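Local structure of alpha-1,4-endofucoidanase (Mariniflexile fucanivorans, 6DLH) at residues P93-W106 with N118-L130. The protein hydrolyses fucoidan as an endo-acting, retaining enzyme of glycoside hydrolase family 107, cleaving alpha-1,4 linkages within the sulfated fucan chain. Sequence-based numbering, arbitrary orientation.
Sequences PTHVAPHPIIESLW and NLVAPRESVDDPL
His95 N gives a nearly straight 2.7 Å hydrogen bond to Val120 O, tying two irregular backbones together where no sheet forms. A second clasp lies at helix 100-104: Glu103, with CG anti to the backbone N (chi1 -164°) and an extended chain, brings OE1 to Glu124 N at 3.0 Å, the N-H arriving from above the carboxylate plane. A water bridges Ile102 O, Asn118 O and Val120 N. Between these clasps the packing is apolar: Ile102 CG2 meets Val120 CG2 at 3.6 Å and also touches Ala121 CB, while Ile102 CD1 covers the centre of one face of the His95 ring. Farther along, Pro98 packs against Pro122 and Asp128, its CB 3.2 Å from Pro122 O and its CD 3.3 Å from Asp128 OD1. Leu119 CB lies over the five-membered ring of Trp106, 4.0 Å from its centroid, and the far rim of the indole reaches CD and NH1 of Arg123, itself salt-bridged to Glu61. With an alanine in place of Trp106, Leu119 would probably lose its aromatic cover and the Arg123 chain a flank. Helix 198-216 packs against Ala97, His99 and Ile102. The two segments form most of the connection, broken by short helix 100-104, from parallel strand 80-84 into helix 129-139, a beta-alpha unit of the catalytic domain's barrel-like fold, consistent with the structural similarity of GH107 to GH29 alpha-L-fucosidases.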
loop_
_atom_site.group_PDB
_atom_site.type_symbol
_atom_site.label_atom_id
_atom_site.label_comp_id
_atom_site.label_asym_id
_atom_site.label_seq_id
_atom_site.Cartn_x
_atom_site.Cartn_y
_atom_site.Cartn_z
ATOM N N PRO A 93 -3.131 -10.010 9.724
ATOM C CA PRO A 93 -1.753 -9.902 10.214
ATOM C C PRO A 93 -0.784 -9.109 9.334
ATOM O O PRO A 93 0.151 -8.494 9.844
ATOM C CB PRO A 93 -1.275 -11.364 10.315
ATOM C CG PRO A 93 -2.555 -12.170 10.363
ATOM C CD PRO A 93 -3.508 -11.409 9.466
ATOM N N THR A 94 -1.012 -9.128 8.015
ATOM C CA THR A 94 -0.089 -8.516 7.071
ATOM C C THR A 94 -0.185 -6.992 7.147
ATOM O O THR A 94 -1.235 -6.422 6.851
ATOM C CB THR A 94 -0.317 -9.063 5.659
ATOM O OG1 THR A 94 -1.565 -8.556 5.180
ATOM C CG2 THR A 94 -0.296 -10.575 5.613
ATOM N N HIS A 95 0.925 -6.358 7.551
ATOM C CA HIS A 95 1.046 -4.913 7.669
ATOM C C HIS A 95 1.869 -4.372 6.502
ATOM O O HIS A 95 2.644 -5.114 5.898
ATOM C CB HIS A 95 1.716 -4.531 8.999
ATOM C CG HIS A 95 0.869 -4.771 10.202
ATOM N ND1 HIS A 95 0.399 -6.031 10.536
ATOM C CD2 HIS A 95 0.426 -3.929 11.161
ATOM C CE1 HIS A 95 -0.318 -5.946 11.636
ATOM N NE2 HIS A 95 -0.313 -4.668 12.043
ATOM N N VAL A 96 1.713 -3.070 6.222
ATOM C CA VAL A 96 2.405 -2.421 5.118
ATOM C C VAL A 96 3.405 -1.395 5.652
ATOM O O VAL A 96 3.998 -0.655 4.875
ATOM C CB VAL A 96 1.422 -1.777 4.117
ATOM C CG1 VAL A 96 0.477 -2.795 3.516
ATOM C CG2 VAL A 96 0.652 -0.613 4.721
ATOM N N ALA A 97 3.569 -1.342 6.982
ATOM C CA ALA A 97 4.497 -0.420 7.618
ATOM C C ALA A 97 5.384 -1.191 8.593
ATOM O O ALA A 97 4.919 -2.136 9.224
ATOM C CB ALA A 97 3.746 0.688 8.310
ATOM N N PRO A 98 6.681 -0.829 8.744
ATOM C CA PRO A 98 7.617 -1.654 9.509
ATOM C C PRO A 98 7.481 -1.457 11.019
ATOM O O PRO A 98 7.260 -0.340 11.492
ATOM C CB PRO A 98 8.980 -1.150 9.009
ATOM C CG PRO A 98 8.741 0.316 8.705
ATOM C CD PRO A 98 7.311 0.386 8.204
ATOM N N HIS A 99 7.616 -2.567 11.756
ATOM C CA HIS A 99 7.581 -2.565 13.210
ATOM C C HIS A 99 8.574 -3.594 13.750
ATOM O O HIS A 99 8.586 -4.743 13.304
ATOM C CB HIS A 99 6.153 -2.813 13.728
ATOM C CG HIS A 99 5.929 -2.307 15.114
ATOM N ND1 HIS A 99 6.251 -3.052 16.235
ATOM C CD2 HIS A 99 5.444 -1.128 15.567
ATOM C CE1 HIS A 99 5.965 -2.350 17.316
ATOM N NE2 HIS A 99 5.470 -1.163 16.934
ATOM N N PRO A 100 9.430 -3.201 14.725
ATOM C CA PRO A 100 10.411 -4.107 15.332
ATOM C C PRO A 100 9.827 -5.437 15.808
ATOM O O PRO A 100 10.356 -6.503 15.485
ATOM C CB PRO A 100 10.897 -3.315 16.557
ATOM C CG PRO A 100 10.734 -1.862 16.159
ATOM C CD PRO A 100 9.502 -1.838 15.281
ATOM N N ILE A 101 8.726 -5.356 16.569
ATOM C CA ILE A 101 8.074 -6.519 17.153
ATOM C C ILE A 101 7.584 -7.456 16.048
ATOM O O ILE A 101 7.809 -8.662 16.120
ATOM C CB ILE A 101 6.947 -6.102 18.121
ATOM C CG1 ILE A 101 7.419 -5.036 19.118
ATOM C CG2 ILE A 101 6.362 -7.319 18.828
ATOM C CD1 ILE A 101 6.347 -4.538 20.065
ATOM N N ILE A 102 6.936 -6.897 15.015
ATOM C CA ILE A 102 6.359 -7.716 13.958
ATOM C C ILE A 102 7.478 -8.365 13.141
ATOM O O ILE A 102 7.328 -9.491 12.660
ATOM C CB ILE A 102 5.379 -6.918 13.067
ATOM C CG1 ILE A 102 4.220 -6.314 13.868
ATOM C CG2 ILE A 102 4.874 -7.783 11.919
ATOM C CD1 ILE A 102 3.326 -5.384 13.071
ATOM N N GLU A 103 8.589 -7.636 12.974
ATOM C CA GLU A 103 9.718 -8.130 12.195
ATOM C C GLU A 103 10.382 -9.309 12.912
ATOM O O GLU A 103 10.793 -10.272 12.266
ATOM C CB GLU A 103 10.691 -6.999 11.852
ATOM C CG GLU A 103 11.650 -7.374 10.734
ATOM C CD GLU A 103 12.472 -6.251 10.121
ATOM O OE1 GLU A 103 12.264 -5.069 10.494
ATOM O OE2 GLU A 103 13.323 -6.567 9.263
ATOM N N SER A 104 10.450 -9.233 14.249
ATOM C CA SER A 104 11.013 -10.298 15.067
ATOM C C SER A 104 10.259 -11.612 14.850
ATOM O O SER A 104 10.874 -12.679 14.819
ATOM C CB SER A 104 11.029 -9.916 16.522
ATOM O OG SER A 104 9.796 -10.252 17.133
ATOM N N LEU A 105 8.931 -11.516 14.693
ATOM C CA LEU A 105 8.057 -12.661 14.494
ATOM C C LEU A 105 8.464 -13.427 13.238
ATOM O O LEU A 105 8.079 -14.581 13.059
ATOM C CB LEU A 105 6.620 -12.154 14.345
ATOM C CG LEU A 105 5.764 -12.108 15.610
ATOM C CD1 LEU A 105 6.138 -10.925 16.491
ATOM C CD2 LEU A 105 4.293 -12.029 15.234
ATOM N N TRP A 106 9.211 -12.760 12.352
ATOM C CA TRP A 106 9.694 -13.384 11.130
ATOM C C TRP A 106 10.635 -14.537 11.473
ATOM O O TRP A 106 10.393 -15.671 11.062
ATOM C CB TRP A 106 10.361 -12.343 10.218
ATOM C CG TRP A 106 10.997 -12.904 8.980
ATOM C CD1 TRP A 106 10.636 -14.033 8.303
ATOM C CD2 TRP A 106 12.087 -12.323 8.241
ATOM N NE1 TRP A 106 11.441 -14.210 7.208
ATOM C CE2 TRP A 106 12.333 -13.170 7.138
ATOM C CE3 TRP A 106 12.881 -11.180 8.406
ATOM C CZ2 TRP A 106 13.349 -12.910 6.214
ATOM C CZ3 TRP A 106 13.880 -10.919 7.492
ATOM C CH2 TRP A 106 14.107 -11.775 6.410
ATOM N N ASN A 118 6.461 -16.020 6.810
ATOM C CA ASN A 118 6.171 -15.507 8.143
ATOM C C ASN A 118 6.613 -14.053 8.292
ATOM O O ASN A 118 6.730 -13.564 9.413
ATOM C CB ASN A 118 6.776 -16.375 9.253
ATOM C CG ASN A 118 5.966 -17.619 9.553
ATOM O OD1 ASN A 118 4.809 -17.535 9.960
ATOM N ND2 ASN A 118 6.571 -18.781 9.363
ATOM N N LEU A 119 6.850 -13.354 7.172
ATOM C CA LEU A 119 7.149 -11.931 7.242
ATOM C C LEU A 119 5.899 -11.134 6.867
ATOM O O LEU A 119 5.431 -11.202 5.730
ATOM C CB LEU A 119 8.345 -11.600 6.340
ATOM C CG LEU A 119 8.745 -10.122 6.294
ATOM C CD1 LEU A 119 9.221 -9.619 7.652
ATOM C CD2 LEU A 119 9.793 -9.863 5.219
ATOM N N VAL A 120 5.363 -10.390 7.841
ATOM C CA VAL A 120 4.064 -9.755 7.681
ATOM C C VAL A 120 4.196 -8.254 7.905
ATOM O O VAL A 120 3.220 -7.579 8.222
ATOM C CB VAL A 120 2.964 -10.377 8.571
ATOM C CG1 VAL A 120 2.491 -11.722 8.049
ATOM C CG2 VAL A 120 3.350 -10.462 10.041
ATOM N N ALA A 121 5.422 -7.750 7.742
ATOM C CA ALA A 121 5.658 -6.325 7.590
ATOM C C ALA A 121 6.769 -6.121 6.562
ATOM O O ALA A 121 7.439 -7.077 6.175
ATOM C CB ALA A 121 5.990 -5.693 8.921
ATOM N N PRO A 122 6.968 -4.886 6.047
ATOM C CA PRO A 122 8.178 -4.568 5.289
ATOM C C PRO A 122 9.358 -4.453 6.254
ATOM O O PRO A 122 9.231 -3.851 7.322
ATOM C CB PRO A 122 7.837 -3.200 4.679
ATOM C CG PRO A 122 6.879 -2.579 5.677
ATOM C CD PRO A 122 6.046 -3.743 6.167
ATOM N N ARG A 123 10.502 -5.035 5.863
ATOM C CA ARG A 123 11.713 -5.018 6.677
ATOM C C ARG A 123 12.147 -3.572 6.903
ATOM O O ARG A 123 12.286 -2.804 5.953
ATOM C CB ARG A 123 12.832 -5.831 6.015
ATOM C CG ARG A 123 12.538 -7.315 5.855
ATOM C CD ARG A 123 13.516 -7.970 4.900
ATOM N NE ARG A 123 13.092 -7.938 3.506
ATOM C CZ ARG A 123 13.076 -8.988 2.683
ATOM N NH1 ARG A 123 13.516 -10.167 3.088
ATOM N NH2 ARG A 123 12.632 -8.853 1.445
ATOM N N GLU A 124 12.353 -3.214 8.174
ATOM C CA GLU A 124 12.611 -1.839 8.579
ATOM C C GLU A 124 13.817 -1.266 7.834
ATOM O O GLU A 124 13.925 -0.052 7.665
ATOM C CB GLU A 124 12.834 -1.778 10.092
ATOM C CG GLU A 124 12.098 -0.636 10.773
ATOM C CD GLU A 124 12.672 0.756 10.578
ATOM O OE1 GLU A 124 13.891 0.869 10.364
ATOM O OE2 GLU A 124 11.896 1.730 10.652
ATOM N N SER A 125 14.725 -2.141 7.388
ATOM C CA SER A 125 15.968 -1.692 6.778
ATOM C C SER A 125 15.794 -1.483 5.272
ATOM O O SER A 125 16.688 -0.957 4.611
ATOM C CB SER A 125 17.111 -2.636 7.103
ATOM O OG SER A 125 16.871 -3.934 6.577
ATOM N N VAL A 126 14.631 -1.882 4.744
ATOM C CA VAL A 126 14.384 -1.869 3.310
ATOM C C VAL A 126 13.484 -0.691 2.939
ATOM O O VAL A 126 13.897 0.176 2.173
ATOM C CB VAL A 126 13.818 -3.212 2.817
ATOM C CG1 VAL A 126 13.556 -3.201 1.319
ATOM C CG2 VAL A 126 14.724 -4.370 3.196
ATOM N N ASP A 127 12.261 -0.656 3.486
ATOM C CA ASP A 127 11.290 0.333 3.040
ATOM C C ASP A 127 10.172 0.532 4.062
ATOM O O ASP A 127 9.712 -0.424 4.690
ATOM C CB ASP A 127 10.696 -0.076 1.690
ATOM C CG ASP A 127 9.988 1.052 0.965
ATOM O OD1 ASP A 127 10.453 2.206 1.074
ATOM O OD2 ASP A 127 8.986 0.764 0.291
ATOM N N ASP A 128 9.735 1.792 4.198
ATOM C CA ASP A 128 8.449 2.124 4.795
ATOM C C ASP A 128 7.493 2.617 3.704
ATOM O O ASP A 128 7.392 3.820 3.465
ATOM C CB ASP A 128 8.589 3.162 5.915
ATOM C CG ASP A 128 7.281 3.409 6.650
ATOM O OD1 ASP A 128 6.259 2.802 6.255
ATOM O OD2 ASP A 128 7.286 4.197 7.615
ATOM N N PRO A 129 6.755 1.716 3.012
ATOM C CA PRO A 129 5.823 2.125 1.953
ATOM C C PRO A 129 4.725 3.086 2.408
ATOM O O PRO A 129 4.391 4.031 1.697
ATOM C CB PRO A 129 5.209 0.806 1.468
ATOM C CG PRO A 129 6.195 -0.256 1.906
ATOM C CD PRO A 129 6.792 0.258 3.198
ATOM N N LEU A 130 4.191 2.869 3.613
ATOM C CA LEU A 130 3.104 3.690 4.122
ATOM C C LEU A 130 3.537 5.150 4.244
ATOM O O LEU A 130 2.793 6.041 3.834
ATOM C CB LEU A 130 2.615 3.127 5.460
ATOM C CG LEU A 130 1.378 3.802 6.051
ATOM C CD1 LEU A 130 0.214 3.786 5.069
ATOM C CD2 LEU A 130 0.977 3.144 7.363
HETATM O O HOH W 1 6.801 -11.234 10.434
#